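Local coordinates for glycosylation Associate Protein 1 (Streptococcus agalactiae serotype V, PDB 6OYC) that probably acts with Gap2 and Gap3 in the glycosylation and accessory Sec export of surface adhesins, as a family member with a glycosyltransferase-B-like fold, at residues I428-I433 with E468-L473; T337-V342 with V351-Y356; I110-V113 with D118-A121; N97-V102 with I134-N139. All coordinates share one frame; numbering follows the deposited sequence.

Contact 1 (I428-I433 with E468-L473); sequences IDISKI and EEIQEL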
loop_
_atom_site.group_PDB
_atom_site.type_symbol
_atom_site.label_atom_id
_atom_site.label_comp_id
_atom_site.label_asym_id
_atom_site.label_seq_id
_atom_site.Cartn_x
_atom_site.Cartn_y
_atom_site.Cartn_z
ATOM N N ILE A 428 -20.796 1.439 2.461
ATOM C CA ILE A 428 -21.421 0.139 2.698
ATOM C C ILE A 428 -20.471 -0.969 2.250
ATOM O O ILE A 428 -20.120 -1.071 1.063
ATOM C CB ILE A 428 -22.781 -0.003 1.998
ATOM C CG1 ILE A 428 -23.793 0.983 2.587
ATOM C CG2 ILE A 428 -23.316 -1.410 2.228
ATOM C CD1 ILE A 428 -25.201 0.806 2.037
ATOM N N ASP A 429 -20.081 -1.814 3.196
ATOM C CA ASP A 429 -19.306 -3.015 2.896
ATOM C C ASP A 429 -19.875 -4.110 3.790
ATOM O O ASP A 429 -19.591 -4.147 4.994
ATOM C CB ASP A 429 -17.818 -2.788 3.139
ATOM C CG ASP A 429 -16.954 -3.887 2.549
ATOM O OD1 ASP A 429 -17.506 -4.956 2.182
ATOM O OD2 ASP A 429 -15.720 -3.669 2.457
ATOM N N ILE A 430 -20.698 -4.981 3.210
ATOM C CA ILE A 430 -21.506 -5.906 3.998
ATOM C C ILE A 430 -21.026 -7.347 3.866
ATOM O O ILE A 430 -21.674 -8.256 4.391
ATOM C CB ILE A 430 -22.998 -5.803 3.644
ATOM C CG1 ILE A 430 -23.210 -5.942 2.135
ATOM C CG2 ILE A 430 -23.599 -4.503 4.178
ATOM C CD1 ILE A 430 -24.634 -6.227 1.765
ATOM N N SER A 431 -19.902 -7.583 3.192
ATOM C CA SER A 431 -19.356 -8.928 3.122
ATOM C C SER A 431 -18.820 -9.341 4.489
ATOM O O SER A 431 -18.682 -8.522 5.404
ATOM C CB SER A 431 -18.257 -9.015 2.061
ATOM O OG SER A 431 -16.984 -8.728 2.621
ATOM N N LYS A 432 -18.493 -10.629 4.627
ATOM C CA LYS A 432 -17.929 -11.086 5.895
ATOM C C LYS A 432 -16.480 -10.685 6.089
ATOM O O LYS A 432 -16.002 -10.753 7.219
ATOM C CB LYS A 432 -18.041 -12.602 6.046
ATOM C CG LYS A 432 -19.358 -13.182 5.578
ATOM C CD LYS A 432 -19.231 -14.688 5.408
ATOM C CE LYS A 432 -20.426 -15.237 4.688
ATOM N NZ LYS A 432 -21.454 -15.694 5.643
ATOM N N ILE A 433 -15.773 -10.277 5.032
ATOM C CA ILE A 433 -14.397 -9.787 5.155
ATOM C C ILE A 433 -14.314 -8.403 4.521
ATOM O O ILE A 433 -13.905 -8.277 3.356
ATOM C CB ILE A 433 -13.388 -10.744 4.500
ATOM C CG1 ILE A 433 -13.706 -12.194 4.863
ATOM C CG2 ILE A 433 -11.963 -10.390 4.930
ATOM C CD1 ILE A 433 -12.944 -13.217 4.039
ATOM N N GLU A 468 -28.047 -7.019 10.840
ATOM C CA GLU A 468 -28.116 -8.465 11.002
ATOM C C GLU A 468 -28.530 -9.148 9.712
ATOM O O GLU A 468 -28.162 -10.303 9.487
ATOM C CB GLU A 468 -29.098 -8.836 12.116
ATOM C CG GLU A 468 -28.645 -8.434 13.519
ATOM C CD GLU A 468 -29.770 -7.818 14.354
ATOM O OE1 GLU A 468 -29.646 -7.785 15.601
ATOM O OE2 GLU A 468 -30.781 -7.371 13.764
ATOM N N GLU A 469 -29.295 -8.462 8.867
ATOM C CA GLU A 469 -29.712 -8.998 7.582
ATOM C C GLU A 469 -29.647 -7.877 6.557
ATOM O O GLU A 469 -29.673 -6.695 6.903
ATOM C CB GLU A 469 -31.126 -9.587 7.655
ATOM C CG GLU A 469 -31.394 -10.709 6.660
ATOM C CD GLU A 469 -32.870 -11.099 6.602
ATOM O OE1 GLU A 469 -33.725 -10.230 6.891
ATOM O OE2 GLU A 469 -33.178 -12.266 6.260
ATOM N N ILE A 470 -29.566 -8.252 5.286
ATOM C CA ILE A 470 -29.374 -7.245 4.248
ATOM C C ILE A 470 -30.581 -6.310 4.155
ATOM O O ILE A 470 -30.422 -5.095 3.965
ATOM C CB ILE A 470 -29.050 -7.922 2.904
ATOM C CG1 ILE A 470 -27.631 -8.506 2.962
ATOM C CG2 ILE A 470 -29.164 -6.923 1.752
ATOM C CD1 ILE A 470 -27.228 -9.311 1.741
ATOM N N GLN A 471 -31.797 -6.836 4.338
ATOM C CA GLN A 471 -32.975 -5.973 4.264
ATOM C C GLN A 471 -32.952 -4.887 5.335
ATOM O O GLN A 471 -33.638 -3.868 5.196
ATOM C CB GLN A 471 -34.256 -6.819 4.344
ATOM C CG GLN A 471 -34.974 -6.848 5.688
ATOM C CD GLN A 471 -36.299 -7.625 5.638
ATOM O OE1 GLN A 471 -37.151 -7.382 4.777
ATOM N NE2 GLN A 471 -36.474 -8.558 6.573
ATOM N N GLU A 472 -32.143 -5.057 6.375
ATOM C CA GLU A 472 -31.973 -3.994 7.352
ATOM C C GLU A 472 -31.266 -2.762 6.768
ATOM O O GLU A 472 -31.285 -1.701 7.403
ATOM C CB GLU A 472 -31.223 -4.563 8.550
ATOM C CG GLU A 472 -31.507 -3.900 9.878
ATOM C CD GLU A 472 -30.740 -4.571 11.011
ATOM O OE1 GLU A 472 -30.304 -5.736 10.819
ATOM O OE2 GLU A 472 -30.560 -3.930 12.075
ATOM N N LEU A 473 -30.654 -2.870 5.576
ATOM C CA LEU A 473 -30.222 -1.676 4.847
ATOM C C LEU A 473 -31.351 -0.665 4.713
ATOM O O LEU A 473 -31.103 0.551 4.704
ATOM C CB LEU A 473 -29.727 -2.041 3.448
ATOM C CG LEU A 473 -28.347 -2.684 3.307
ATOM C CD1 LEU A 473 -28.098 -3.068 1.842
ATOM C CD2 LEU A 473 -27.251 -1.777 3.867
#
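Two pairs of aliphatic side chains join the segments, Ile-470 with Ile-430 and Leu-473 with Ile-428. At the start of 468-473, Glu-468 turns its backbone N to Glu-472 OE1 at 2.6 Å, meeting the carboxylate on its syn side but 33° out of plane; the bond links the two ends of this short turn. The O of Glu-469 receives the N of Glu-472 at 3.0 Å, which begins a short 3-10 turn. Ile-470 follows, and both its CG1 and its CD1 lie 4.0 Å from Ile-430 CD1, the two side chains crossing at about a right angle. With CG1 between its backbone N and carbonyl carbon (chi1 52°), Ile-430 extends CD1 to Ile-470. After Gln-471 and Glu-472 comes Leu-473, whose N bonds to Ile-470 O at 2.8 Å and whose CD2 approaches Ile-428 CD1 to 3.8 Å. Ile-450 of the intervening strand 449-451 touches both Ile-428 and Leu-473, while Ser-335 of helix 329-344 lies against Ile-430 and Ile-470. The end of strand 426-428 and the loop after it thus meet the connection from strand 464-466 into helix 473-481 at the C-terminal edge of a Rossmann-like sheet, consistent with one half of a GT-B fold.

Contact 2 (T337-V342 with V351-Y356); sequences TSLYKV and VTFVSY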
loop_
_atom_site.group_PDB
_atom_site.type_symbol
_atom_site.label_atom_id
_atom_site.label_comp_id
_atom_site.label_asym_id
_atom_site.label_seq_id
_atom_site.Cartn_x
_atom_site.Cartn_y
_atom_site.Cartn_z
ATOM N N THR A 337 -32.466 -5.001 -4.071
ATOM C CA THR A 337 -33.866 -4.849 -3.698
ATOM C C THR A 337 -34.030 -3.757 -2.656
ATOM O O THR A 337 -34.890 -2.875 -2.791
ATOM C CB THR A 337 -34.412 -6.184 -3.190
ATOM O OG1 THR A 337 -34.502 -7.094 -4.288
ATOM C CG2 THR A 337 -35.785 -6.012 -2.580
ATOM N N SER A 338 -33.193 -3.774 -1.622
ATOM C CA SER A 338 -33.339 -2.768 -0.580
ATOM C C SER A 338 -32.889 -1.401 -1.064
ATOM O O SER A 338 -33.467 -0.381 -0.663
ATOM C CB SER A 338 -32.561 -3.179 0.667
ATOM O OG SER A 338 -33.277 -4.145 1.412
ATOM N N LEU A 339 -31.870 -1.357 -1.930
ATOM C CA LEU A 339 -31.399 -0.071 -2.438
ATOM C C LEU A 339 -32.475 0.609 -3.269
ATOM O O LEU A 339 -32.680 1.824 -3.153
ATOM C CB LEU A 339 -30.117 -0.250 -3.261
ATOM C CG LEU A 339 -28.825 -0.638 -2.515
ATOM C CD1 LEU A 339 -27.720 -1.038 -3.503
ATOM C CD2 LEU A 339 -28.358 0.462 -1.577
ATOM N N TYR A 340 -33.168 -0.167 -4.111
ATOM C CA TYR A 340 -34.331 0.334 -4.837
ATOM C C TYR A 340 -35.348 0.974 -3.892
ATOM O O TYR A 340 -35.792 2.105 -4.117
ATOM C CB TYR A 340 -34.960 -0.812 -5.632
ATOM C CG TYR A 340 -36.040 -0.381 -6.603
ATOM C CD1 TYR A 340 -35.722 0.336 -7.747
ATOM C CD2 TYR A 340 -37.376 -0.704 -6.380
ATOM C CE1 TYR A 340 -36.706 0.734 -8.641
ATOM C CE2 TYR A 340 -38.363 -0.320 -7.274
ATOM C CZ TYR A 340 -38.023 0.407 -8.394
ATOM O OH TYR A 340 -38.993 0.798 -9.282
ATOM N N LYS A 341 -35.687 0.283 -2.801
ATOM C CA LYS A 341 -36.720 0.783 -1.895
ATOM C C LYS A 341 -36.334 2.123 -1.275
ATOM O O LYS A 341 -37.139 3.065 -1.266
ATOM C CB LYS A 341 -37.009 -0.248 -0.804
ATOM C CG LYS A 341 -37.987 -1.348 -1.219
ATOM C CD LYS A 341 -38.614 -2.001 0.003
ATOM C CE LYS A 341 -38.437 -3.523 -0.019
ATOM N NZ LYS A 341 -39.199 -4.206 -1.110
ATOM N N VAL A 342 -35.109 2.234 -0.742
ATOM C CA VAL A 342 -34.729 3.494 -0.103
ATOM C C VAL A 342 -34.561 4.599 -1.139
ATOM O O VAL A 342 -34.724 5.784 -0.824
ATOM C CB VAL A 342 -33.455 3.337 0.751
ATOM C CG1 VAL A 342 -33.499 2.052 1.574
ATOM C CG2 VAL A 342 -32.203 3.407 -0.115
ATOM N N VAL A 351 -25.862 5.644 -5.739
ATOM C CA VAL A 351 -25.044 4.511 -5.319
ATOM C C VAL A 351 -23.883 4.345 -6.293
ATOM O O VAL A 351 -24.089 4.191 -7.504
ATOM C CB VAL A 351 -25.860 3.210 -5.206
ATOM C CG1 VAL A 351 -24.934 2.032 -4.805
ATOM C CG2 VAL A 351 -26.997 3.366 -4.195
ATOM N N THR A 352 -22.668 4.376 -5.765
ATOM C CA THR A 352 -21.482 3.984 -6.522
ATOM C C THR A 352 -21.065 2.586 -6.085
ATOM O O THR A 352 -20.611 2.396 -4.947
ATOM C CB THR A 352 -20.324 4.951 -6.310
ATOM O OG1 THR A 352 -20.737 6.279 -6.628
ATOM C CG2 THR A 352 -19.135 4.541 -7.179
ATOM N N PHE A 353 -21.196 1.624 -6.997
ATOM C CA PHE A 353 -20.679 0.280 -6.773
ATOM C C PHE A 353 -19.172 0.252 -6.992
ATOM O O PHE A 353 -18.663 0.749 -8.005
ATOM C CB PHE A 353 -21.364 -0.725 -7.690
ATOM C CG PHE A 353 -22.830 -0.847 -7.443
ATOM C CD1 PHE A 353 -23.297 -1.332 -6.226
ATOM C CD2 PHE A 353 -23.746 -0.431 -8.405
ATOM C CE1 PHE A 353 -24.653 -1.433 -5.985
ATOM C CE2 PHE A 353 -25.106 -0.521 -8.174
ATOM C CZ PHE A 353 -25.568 -1.028 -6.970
ATOM N N VAL A 354 -18.465 -0.336 -6.039
ATOM C CA VAL A 354 -17.013 -0.277 -5.977
ATOM C C VAL A 354 -16.476 -1.701 -6.011
ATOM O O VAL A 354 -16.856 -2.535 -5.179
ATOM C CB VAL A 354 -16.548 0.462 -4.716
ATOM C CG1 VAL A 354 -14.993 0.473 -4.596
ATOM C CG2 VAL A 354 -17.133 1.868 -4.724
ATOM N N SER A 355 -15.610 -1.983 -6.981
ATOM C CA SER A 355 -14.913 -3.257 -7.069
ATOM C C SER A 355 -13.418 -2.990 -7.002
ATOM O O SER A 355 -12.879 -2.228 -7.819
ATOM C CB SER A 355 -15.269 -4.002 -8.356
ATOM O OG SER A 355 -14.379 -5.078 -8.572
ATOM N N TYR A 356 -12.758 -3.609 -6.031
ATOM C CA TYR A 356 -11.315 -3.539 -5.906
ATOM C C TYR A 356 -10.610 -4.693 -6.620
ATOM O O TYR A 356 -9.378 -4.757 -6.594
ATOM C CB TYR A 356 -10.915 -3.515 -4.425
ATOM C CG TYR A 356 -11.431 -2.331 -3.611
ATOM C CD1 TYR A 356 -11.171 -1.015 -4.001
ATOM C CD2 TYR A 356 -12.153 -2.537 -2.427
ATOM C CE1 TYR A 356 -11.635 0.054 -3.254
ATOM C CE2 TYR A 356 -12.612 -1.464 -1.661
ATOM C CZ TYR A 356 -12.354 -0.175 -2.087
ATOM O OH TYR A 356 -12.804 0.891 -1.338
#
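Leu-339 alone carries the helix side of this contact, its two methyl groups forking onto Val-351 and Phe-353 of the strand. CD1 comes to the edge of the Phe-353 ring, near the ring plane, and sits 4.0 Å from CE1 of Phe-353. The other branch, CD2, lies 4.1 Å from CG2 of Val-351, the two side chains crossing at about a right angle. With CG of Leu-339 beside the backbone N and opposite the carbonyl carbon (chi1 -70°), the fork is directed at the sheet.

Within the strand, CG1 of Val-351 rests 3.7 Å above one face of the Phe-353 ring, offset toward its rim. The valine therefore uses one methyl against the helix and the other to support the ring that the same leucine meets edge-on. No polar bond crosses between the segments, and all three residues are buried.

Further out, Phe-322 of the neighbouring strand 318-323 touches both Leu-339 and Val-351, and Ile-477 of helix 473-481 also packs on Leu-339. The backbone of Val-351 is bonded to Arg-405 and Ser-407, that of Thr-352 to Ile-320 and Phe-322, which sets strand 349-354 between its two sheet neighbours. Strand 318-323, helix 329-344 and strand 349-354 form a beta-alpha-beta crossover, the repeating element of a Rossmann-like domain, and Leu-339 is one of the residues that pack the crossover helix on the sheet.

Contact 3 (I110-V113 with D118-A121); sequences IVLV and DLIA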
loop_
_atom_site.group_PDB
_atom_site.type_symbol
_atom_site.label_atom_id
_atom_site.label_comp_id
_atom_site.label_asym_id
_atom_site.label_seq_id
_atom_site.Cartn_x
_atom_site.Cartn_y
_atom_site.Cartn_z
ATOM N N ILE A 110 -0.305 0.156 -22.213
ATOM C CA ILE A 110 1.136 0.173 -22.445
ATOM C C ILE A 110 1.396 0.662 -23.867
ATOM O O ILE A 110 0.472 0.855 -24.660
ATOM C CB ILE A 110 1.772 -1.220 -22.258
ATOM C CG1 ILE A 110 1.278 -2.156 -23.362
ATOM C CG2 ILE A 110 1.505 -1.798 -20.845
ATOM C CD1 ILE A 110 1.980 -3.475 -23.383
ATOM N N VAL A 111 2.678 0.780 -24.218
ATOM C CA VAL A 111 3.097 1.048 -25.593
ATOM C C VAL A 111 3.871 -0.156 -26.115
ATOM O O VAL A 111 4.750 -0.686 -25.426
ATOM C CB VAL A 111 3.938 2.336 -25.699
ATOM C CG1 VAL A 111 4.452 2.487 -27.102
ATOM C CG2 VAL A 111 3.094 3.569 -25.347
ATOM N N LEU A 112 3.524 -0.604 -27.318
ATOM C CA LEU A 112 4.290 -1.618 -28.029
ATOM C C LEU A 112 5.276 -0.961 -28.993
ATOM O O LEU A 112 4.888 -0.111 -29.807
ATOM C CB LEU A 112 3.360 -2.558 -28.792
ATOM C CG LEU A 112 2.408 -3.289 -27.845
ATOM C CD1 LEU A 112 1.290 -4.004 -28.629
ATOM C CD2 LEU A 112 3.199 -4.267 -26.953
ATOM N N VAL A 113 6.548 -1.347 -28.882
ATOM C CA VAL A 113 7.588 -0.975 -29.832
ATOM C C VAL A 113 7.832 -2.176 -30.740
ATOM O O VAL A 113 8.308 -3.225 -30.282
ATOM C CB VAL A 113 8.876 -0.562 -29.121
ATOM C CG1 VAL A 113 9.938 -0.137 -30.148
ATOM C CG2 VAL A 113 8.582 0.536 -28.130
ATOM N N ASP A 118 7.686 -7.237 -35.878
ATOM C CA ASP A 118 8.445 -7.898 -34.822
ATOM C C ASP A 118 8.386 -7.086 -33.536
ATOM O O ASP A 118 8.727 -5.899 -33.531
ATOM C CB ASP A 118 9.906 -8.081 -35.235
ATOM C CG ASP A 118 10.111 -9.299 -36.094
ATOM O OD1 ASP A 118 9.101 -9.821 -36.622
ATOM O OD2 ASP A 118 11.275 -9.731 -36.247
ATOM N N LEU A 119 7.965 -7.727 -32.451
ATOM C CA LEU A 119 7.974 -7.085 -31.142
ATOM C C LEU A 119 9.408 -6.762 -30.730
ATOM O O LEU A 119 10.264 -7.651 -30.686
ATOM C CB LEU A 119 7.316 -7.988 -30.099
ATOM C CG LEU A 119 7.167 -7.366 -28.701
ATOM C CD1 LEU A 119 6.415 -6.018 -28.740
ATOM C CD2 LEU A 119 6.472 -8.326 -27.748
ATOM N N ILE A 120 9.678 -5.491 -30.445
ATOM C CA ILE A 120 10.945 -5.092 -29.844
ATOM C C ILE A 120 10.816 -4.888 -28.339
ATOM O O ILE A 120 11.686 -5.307 -27.582
ATOM C CB ILE A 120 11.494 -3.818 -30.519
ATOM C CG1 ILE A 120 11.587 -4.006 -32.032
ATOM C CG2 ILE A 120 12.843 -3.470 -29.933
ATOM C CD1 ILE A 120 12.334 -5.237 -32.406
ATOM N N ALA A 121 9.750 -4.238 -27.874
ATOM C CA ALA A 121 9.700 -3.886 -26.465
ATOM C C ALA A 121 8.272 -3.586 -26.047
ATOM O O ALA A 121 7.418 -3.251 -26.872
ATOM C CB ALA A 121 10.597 -2.686 -26.150
#
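Val-113 and Ala-121 form an antiparallel, hydrogen-bonded pair that is part of a classic beta bulge, with Ile-120 (psi -43°) as the extra residue and the short strand axes at 116° to each other: Val-113 N donates to Ala-121 O at 2.9 Å in a nearly straight bond, and Val-113 O is gripped twice, by Ala-121 N at 3.0 Å, on a lone pair, and by Ile-120 N at 2.7 Å, both donors lying in the carbonyl plane.

Among the side chains, CB of Val-113 lies 4.0 Å from CB of Ala-121, the two CB atoms side by side on the same face of the sheet. CG1 of Val-113 also reaches Ile-120 CB at 4.0 Å, the two side chains meeting at a slant. Leu-112 and Leu-119 meet on the other face, where Leu-112 CD2 is 4.1 Å from Leu-119 CD1. With CG anti to the backbone N (chi1 -175°), Leu-119 leans toward the partner strand, and its CD1 comes to 3.7 Å from Val-113 O.

Trp-98 lies against the Val-113 and Ala-121 side. The hairpin of strands 111-115 and 118-125 is held within a larger antiparallel sheet, with strand 103-106 beside its first strand and strand 131-138 beside its second.

Contact 4 (N97-V102 with I134-N139); sequences NWPEGV and IDYFAN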
loop_
_atom_site.group_PDB
_atom_site.type_symbol
_atom_site.label_atom_id
_atom_site.label_comp_id
_atom_site.label_asym_id
_atom_site.label_seq_id
_atom_site.Cartn_x
_atom_site.Cartn_y
_atom_site.Cartn_z
ATOM N N ASN A 97 17.445 5.099 -27.848
ATOM C CA ASN A 97 18.145 4.620 -29.040
ATOM C C ASN A 97 17.523 3.309 -29.526
ATOM O O ASN A 97 18.138 2.245 -29.510
ATOM C CB ASN A 97 19.635 4.475 -28.765
ATOM C CG ASN A 97 20.345 5.805 -28.719
ATOM O OD1 ASN A 97 20.024 6.712 -29.465
ATOM N ND2 ASN A 97 21.296 5.936 -27.823
ATOM N N TRP A 98 16.255 3.410 -29.959
ATOM C CA TRP A 98 15.568 2.276 -30.559
ATOM C C TRP A 98 16.264 1.875 -31.859
ATOM O O TRP A 98 16.937 2.698 -32.479
ATOM C CB TRP A 98 14.105 2.638 -30.830
ATOM C CG TRP A 98 13.344 2.975 -29.570
ATOM C CD1 TRP A 98 12.865 4.204 -29.193
ATOM C CD2 TRP A 98 13.004 2.070 -28.511
ATOM N NE1 TRP A 98 12.244 4.114 -27.971
ATOM C CE2 TRP A 98 12.315 2.816 -27.532
ATOM C CE3 TRP A 98 13.211 0.700 -28.301
ATOM C CZ2 TRP A 98 11.825 2.233 -26.357
ATOM C CZ3 TRP A 98 12.735 0.123 -27.132
ATOM C CH2 TRP A 98 12.038 0.889 -26.178
ATOM N N PRO A 99 16.128 0.620 -32.291
ATOM C CA PRO A 99 16.519 0.284 -33.671
ATOM C C PRO A 99 15.810 1.215 -34.646
ATOM O O PRO A 99 14.658 1.598 -34.432
ATOM C CB PRO A 99 16.053 -1.167 -33.840
ATOM C CG PRO A 99 15.858 -1.696 -32.428
ATOM C CD PRO A 99 15.494 -0.513 -31.589
ATOM N N GLU A 100 16.510 1.601 -35.712
ATOM C CA GLU A 100 15.918 2.501 -36.698
ATOM C C GLU A 100 14.597 1.951 -37.225
ATOM O O GLU A 100 14.453 0.749 -37.454
ATOM C CB GLU A 100 16.874 2.733 -37.871
ATOM C CG GLU A 100 16.644 4.068 -38.623
ATOM C CD GLU A 100 17.654 5.162 -38.234
ATOM O OE1 GLU A 100 17.605 6.260 -38.837
ATOM O OE2 GLU A 100 18.495 4.930 -37.329
ATOM N N GLY A 101 13.630 2.842 -37.403
ATOM C CA GLY A 101 12.377 2.474 -38.028
ATOM C C GLY A 101 11.355 1.775 -37.154
ATOM O O GLY A 101 10.367 1.259 -37.693
ATOM N N VAL A 102 11.537 1.736 -35.826
ATOM C CA VAL A 102 10.476 1.146 -34.988
ATOM C C VAL A 102 9.205 1.998 -35.105
ATOM O O VAL A 102 9.249 3.192 -35.417
ATOM C CB VAL A 102 10.904 1.013 -33.516
ATOM C CG1 VAL A 102 12.097 0.061 -33.378
ATOM C CG2 VAL A 102 11.216 2.381 -32.905
ATOM N N ILE A 134 11.167 -1.218 -19.192
ATOM C CA ILE A 134 10.955 -1.692 -20.552
ATOM C C ILE A 134 11.332 -3.172 -20.628
ATOM O O ILE A 134 12.467 -3.553 -20.293
ATOM C CB ILE A 134 11.763 -0.878 -21.570
ATOM C CG1 ILE A 134 11.331 0.587 -21.554
ATOM C CG2 ILE A 134 11.641 -1.504 -22.938
ATOM C CD1 ILE A 134 12.346 1.491 -22.205
ATOM N N ASP A 135 10.377 -4.002 -21.078
ATOM C CA ASP A 135 10.663 -5.388 -21.422
ATOM C C ASP A 135 11.182 -5.413 -22.850
ATOM O O ASP A 135 10.478 -4.995 -23.774
ATOM C CB ASP A 135 9.423 -6.267 -21.300
ATOM C CG ASP A 135 8.967 -6.451 -19.856
ATOM O OD1 ASP A 135 9.732 -6.126 -18.913
ATOM O OD2 ASP A 135 7.818 -6.915 -19.676
ATOM N N TYR A 136 12.410 -5.876 -23.030
ATOM C CA TYR A 136 13.065 -5.852 -24.326
ATOM C C TYR A 136 13.126 -7.278 -24.854
ATOM O O TYR A 136 13.484 -8.204 -24.119
ATOM C CB TYR A 136 14.456 -5.231 -24.211
ATOM C CG TYR A 136 14.958 -4.654 -25.502
ATOM C CD1 TYR A 136 15.590 -5.457 -26.447
ATOM C CD2 TYR A 136 14.810 -3.304 -25.780
ATOM C CE1 TYR A 136 16.046 -4.927 -27.632
ATOM C CE2 TYR A 136 15.279 -2.760 -26.960
ATOM C CZ TYR A 136 15.892 -3.570 -27.884
ATOM O OH TYR A 136 16.353 -3.019 -29.060
ATOM N N PHE A 137 12.745 -7.453 -26.112
ATOM C CA PHE A 137 12.466 -8.766 -26.667
ATOM C C PHE A 137 13.442 -9.071 -27.780
ATOM O O PHE A 137 13.939 -8.166 -28.449
ATOM C CB PHE A 137 11.038 -8.865 -27.245
ATOM C CG PHE A 137 9.981 -8.962 -26.205
ATOM C CD1 PHE A 137 9.580 -7.826 -25.509
ATOM C CD2 PHE A 137 9.389 -10.185 -25.916
ATOM C CE1 PHE A 137 8.610 -7.909 -24.541
ATOM C CE2 PHE A 137 8.416 -10.278 -24.939
ATOM C CZ PHE A 137 8.032 -9.137 -24.237
ATOM N N ALA A 138 13.685 -10.364 -27.976
ATOM C CA ALA A 138 14.319 -10.876 -29.179
ATOM C C ALA A 138 13.594 -12.154 -29.559
ATOM O O ALA A 138 13.274 -12.970 -28.685
ATOM C CB ALA A 138 15.812 -11.130 -28.982
ATOM N N ASN A 139 13.288 -12.289 -30.855
ATOM C CA ASN A 139 12.563 -13.442 -31.386
ATOM C C ASN A 139 11.318 -13.744 -30.569
ATOM O O ASN A 139 11.072 -14.887 -30.185
ATOM C CB ASN A 139 13.451 -14.686 -31.440
ATOM C CG ASN A 139 14.675 -14.497 -32.289
ATOM O OD1 ASN A 139 15.802 -14.537 -31.786
ATOM N ND2 ASN A 139 14.470 -14.301 -33.594
#
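Trp-98 directs its indole NE1 away from the strand to hydrogen-bond the carbonyl O of Phe-93, leaving the benzo end of the ring to meet Ile-134 and Tyr-136. That bond helps to fix the rotation of the indole. CH2 of Trp-98 touches Ile-134 at two points, CD1 and CG2, each 4.0 Å away. Next to it, CZ3 of Trp-98 lies 3.8 Å from CE2 of Tyr-136, the two side chains sliding past each other in opposite directions with their ring planes nearly parallel but displaced. Tyr-136 has CG anti to its backbone N (chi1 -156°), and this carries the ring past Trp-98 to Pro-99, whose CG and CD are both 3.7 Å from the tyrosine OH. No hydrogen bond joins the segments, so the contact rests on apolar and aromatic surface. Beyond Trp-98 the chain makes a type II turn from Pro-99 to Val-102, with Gly-101 at positive phi (80°); its closing bond, Val-102 N to Pro-99 O, is weak. The loop thus lies across one face of the antiparallel sheet just before entering strand 103-106: Trp-98 reaches across strands 111-115, 118-125 and 131-138, while Tyr-136 also packs on Lys-144 and Tyr-146 of strand 141-148.

From the N terminus, the loop 97-102 opens contact 4, which strand 131-138 closes. Within that span falls contact 3, a tight hairpin closure between 110-113 and 118-121. The two touch, and Ile-120 O probably accepts a hydrogen bond from Phe-137 N; contact 3 lies within the antiparallel sheet and contact 4 lays a loop on it. Contact 2 and then contact 1 follow in series, without crossing, in the domain built on the six-stranded parallel sheet: contact 2 closes the short turn from helix 329-344 into strand 349-354, the second half of a beta-alpha-beta unit, contact 1 a longer excursion through strand 449-451. Ser-338 packs on Gln-471 and Leu-473, so these two adjoin.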